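Local coordinates for cell envelope-related transcriptional attenuator domain-containing protein (Eubacterium siraeum, PDB 4OBM) that is of unknown function but belongs to the LytR-CpsA-Psr family, whose members probably attach anionic polymers to the cell envelope, at residues D110-T115 with D190-F195. Sequence-based numbering, arbitrary orientation.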
ATOM      1  N   ASP A 110       7.053   8.877 -11.507  1.00 26.27           N
ATOM      2  CA  ASP A 110       7.758   9.851 -12.352  1.00 26.59           C
ATOM      3  C   ASP A 110       7.560  11.285 -11.832  1.00 30.50           C
ATOM      4  O   ASP A 110       8.448  12.125 -11.919  1.00 31.09           O
ATOM      5  CB  ASP A 110       7.238   9.740 -13.800  1.00 28.30           C
ATOM      6  CG  ASP A 110       8.029  10.574 -14.782  1.00 38.13           C
ATOM      7  OD1 ASP A 110       9.134  10.142 -15.167  1.00 39.91           O
ATOM      8  OD2 ASP A 110       7.561  11.669 -15.136  1.00 41.58           O
HETATM    9  N   MSE A 111       6.381  11.533 -11.299  1.00 25.67           N
HETATM   10  CA  MSE A 111       5.944  12.790 -10.744  1.00 24.93           C
HETATM   11  C   MSE A 111       6.552  13.020  -9.356  1.00 29.71           C
HETATM   12  O   MSE A 111       7.052  14.116  -9.090  1.00 33.02           O
HETATM   13  CB  MSE A 111       4.411  12.736 -10.665  1.00 25.61           C
HETATM   14  CG  MSE A 111       3.751  14.037 -10.337  1.00 31.04           C
HETATM   15 SE   MSE A 111       1.908  13.672  -9.935  0.75 35.39          SE
HETATM   16  CE  MSE A 111       1.234  15.364 -10.337  1.00 34.04           C
ATOM     17  N   VAL A 112       6.520  12.001  -8.487  1.00 22.56           N
ATOM     18  CA  VAL A 112       6.965  12.120  -7.087  1.00 21.71           C
ATOM     19  C   VAL A 112       8.517  12.161  -6.968  1.00 26.86           C
ATOM     20  O   VAL A 112       9.055  13.033  -6.272  1.00 26.93           O
ATOM     21  CB  VAL A 112       6.327  11.035  -6.178  1.00 23.83           C
ATOM     22  CG1 VAL A 112       6.801  11.163  -4.728  1.00 23.09           C
ATOM     23  CG2 VAL A 112       4.807  11.106  -6.239  1.00 23.13           C
ATOM     24  N   GLY A 113       9.204  11.240  -7.636  1.00 22.33           N
ATOM     25  CA  GLY A 113      10.665  11.175  -7.624  1.00 21.03           C
ATOM     26  C   GLY A 113      11.169   9.754  -7.677  1.00 24.42           C
ATOM     27  O   GLY A 113      10.384   8.810  -7.547  1.00 21.98           O
ATOM     28  N   ASN A 114      12.486   9.607  -7.885  1.00 22.50           N
ATOM     29  CA  ASN A 114      13.205   8.337  -7.964  1.00 21.93           C
ATOM     30  C   ASN A 114      13.391   7.678  -6.593  1.00 29.68           C
ATOM     31  O   ASN A 114      13.392   8.361  -5.577  1.00 30.13           O
ATOM     32  CB  ASN A 114      14.578   8.572  -8.561  1.00 20.46           C
ATOM     33  CG  ASN A 114      14.609   9.167  -9.943  1.00 38.15           C
ATOM     34  OD1 ASN A 114      13.744   8.911 -10.790  1.00 30.75           O
ATOM     35  ND2 ASN A 114      15.650   9.936 -10.216  1.00 29.22           N
ATOM     36  N   THR A 115      13.604   6.355  -6.570  1.00 28.02           N
ATOM     37  CA  THR A 115      13.869   5.634  -5.325  1.00 27.92           C
ATOM     38  C   THR A 115      15.211   4.892  -5.445  1.00 31.97           C
ATOM     39  O   THR A 115      15.508   4.298  -6.490  1.00 32.19           O
ATOM     40  CB  THR A 115      12.700   4.690  -4.967  1.00 31.47           C
ATOM     41  OG1 THR A 115      11.469   5.403  -5.070  1.00 30.04           O
ATOM     42  CG2 THR A 115      12.812   4.136  -3.558  1.00 26.64           C
ATOM     43  N   ASP A 190      -0.544  18.353  -2.789  1.00 29.72           N
ATOM     44  CA  ASP A 190      -1.721  18.814  -3.544  1.00 29.74           C
ATOM     45  C   ASP A 190      -1.601  18.424  -5.011  1.00 33.03           C
ATOM     46  O   ASP A 190      -2.626  18.190  -5.650  1.00 31.95           O
ATOM     47  CB  ASP A 190      -1.927  20.337  -3.441  1.00 32.01           C
ATOM     48  CG  ASP A 190      -2.504  20.852  -2.140  1.00 35.41           C
ATOM     49  OD1 ASP A 190      -3.175  20.066  -1.427  1.00 35.23           O
ATOM     50  OD2 ASP A 190      -2.267  22.028  -1.821  1.00 37.90           O
ATOM     51  N   GLU A 191      -0.350  18.374  -5.549  1.00 29.57           N
ATOM     52  CA  GLU A 191      -0.105  17.941  -6.931  1.00 29.13           C
ATOM     53  C   GLU A 191      -0.310  16.426  -7.033  1.00 30.29           C
ATOM     54  O   GLU A 191      -0.795  15.943  -8.045  1.00 29.28           O
ATOM     55  CB  GLU A 191       1.318  18.290  -7.414  1.00 30.98           C
ATOM     56  CG  GLU A 191       1.722  19.757  -7.342  1.00 49.68           C
ATOM     57  CD  GLU A 191       3.217  20.039  -7.231  1.00 68.44           C
ATOM     58  OE1 GLU A 191       4.026  19.082  -7.304  1.00 52.07           O
ATOM     59  OE2 GLU A 191       3.576  21.225  -7.047  1.00 57.57           O
ATOM     60  N   TYR A 192       0.078  15.676  -5.996  1.00 26.37           N
ATOM     61  CA  TYR A 192      -0.042  14.217  -6.037  1.00 26.11           C
ATOM     62  C   TYR A 192      -1.519  13.814  -6.003  1.00 29.26           C
ATOM     63  O   TYR A 192      -1.964  13.088  -6.884  1.00 27.53           O
ATOM     64  CB  TYR A 192       0.772  13.536  -4.912  1.00 26.49           C
ATOM     65  CG  TYR A 192       2.249  13.901  -4.855  1.00 26.37           C
ATOM     66  CD1 TYR A 192       2.927  14.347  -5.989  1.00 28.10           C
ATOM     67  CD2 TYR A 192       2.972  13.767  -3.681  1.00 27.22           C
ATOM     68  CE1 TYR A 192       4.263  14.733  -5.928  1.00 26.32           C
ATOM     69  CE2 TYR A 192       4.320  14.115  -3.617  1.00 28.77           C
ATOM     70  CZ  TYR A 192       4.969  14.571  -4.752  1.00 34.30           C
ATOM     71  OH  TYR A 192       6.314  14.875  -4.699  1.00 36.14           O
ATOM     72  N   ILE A 193      -2.282  14.367  -5.054  1.00 26.86           N
ATOM     73  CA  ILE A 193      -3.703  14.095  -4.914  1.00 26.64           C
ATOM     74  C   ILE A 193      -4.514  14.606  -6.113  1.00 29.01           C
ATOM     75  O   ILE A 193      -5.509  13.967  -6.470  1.00 27.85           O
ATOM     76  CB  ILE A 193      -4.280  14.606  -3.568  1.00 30.21           C
ATOM     77  CG1 ILE A 193      -5.528  13.786  -3.174  1.00 30.74           C
ATOM     78  CG2 ILE A 193      -4.552  16.105  -3.562  1.00 30.60           C
ATOM     79  CD1 ILE A 193      -5.230  12.292  -2.855  1.00 37.71           C
ATOM     80  N   ASN A 194      -4.103  15.737  -6.730  1.00 25.93           N
ATOM     81  CA  ASN A 194      -4.793  16.232  -7.917  1.00 25.85           C
ATOM     82  C   ASN A 194      -4.694  15.164  -9.027  1.00 27.46           C
ATOM     83  O   ASN A 194      -5.691  14.910  -9.708  1.00 26.05           O
ATOM     84  CB  ASN A 194      -4.242  17.586  -8.368  1.00 28.56           C
ATOM     85  CG  ASN A 194      -4.897  18.154  -9.608  1.00 49.78           C
ATOM     86  OD1 ASN A 194      -4.312  18.136 -10.693  1.00 48.40           O
ATOM     87  ND2 ASN A 194      -6.122  18.669  -9.479  1.00 38.24           N
ATOM     88  N   PHE A 195      -3.521  14.489  -9.151  1.00 23.07           N
ATOM     89  CA  PHE A 195      -3.302  13.402 -10.118  1.00 22.86           C
ATOM     90  C   PHE A 195      -4.142  12.138  -9.751  1.00 26.13           C
ATOM     91  O   PHE A 195      -4.740  11.529 -10.638  1.00 23.64           O
ATOM     92  CB  PHE A 195      -1.796  13.024 -10.224  1.00 24.21           C
ATOM     93  CG  PHE A 195      -1.576  11.808 -11.097  1.00 25.05           C
ATOM     94  CD1 PHE A 195      -1.665  11.900 -12.481  1.00 28.23           C
ATOM     95  CD2 PHE A 195      -1.322  10.562 -10.534  1.00 26.26           C
ATOM     96  CE1 PHE A 195      -1.518  10.763 -13.285  1.00 27.94           C
ATOM     97  CE2 PHE A 195      -1.186   9.426 -11.340  1.00 27.81           C
ATOM     98  CZ  PHE A 195      -1.244   9.545 -12.710  1.00 25.77           C
TER
HETATM   99  O   HOH W   1       7.335  15.978  -6.839  1.00 33.17           O
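Val-112 and Met-111, in the last turn of helix 102-112, meet Tyr-192 and Phe-195 of helix 186-199, a partly buried helix-to-helix contact in this LytR-CpsA-Psr family protein built on CH-pi and Met-aromatic interactions. The CH-pi contact is centred: the CG2 methyl of Val-112 stands over one face of the Tyr-192 ring, 3.6 Å from its centroid and 10° off the normal. That branch lies anti to the carbonyl carbon of Val-112, while CG1 reaches the phenol end of the ring. Phe-181 also meets this tyrosine ring, and Val-112 packs on Phe-176 as well, which ties the pair to helix 164-181.

Met-111, a selenomethionine, provides the Met-aromatic part. With CG anti to the backbone N (chi1 -170°) and the rest of the chain extended, it stretches across to the other helix. Its SE sits at the edge of the Tyr-192 ring, 4.1 Å from Tyr-192 CD1, and approaches the Phe-195 ring obliquely, 4.9 Å from the centroid.

No direct hydrogen bond joins the two segments; water 1 bridges them instead, lying in the Tyr-192 ring plane 2.6 Å from Tyr-192 OH and donating to Met-111 O at 2.9 Å. A leucine in place of Tyr-192 would probably leave this water without its phenol partner and the Val-112 methyl without an aromatic face to rest on. Beyond the selenium, the chain ends against backbone: Met-111 CE comes to 3.1 Å from Glu-191 O, the carbonyl that accepts the helical hydrogen bond from Phe-195 N.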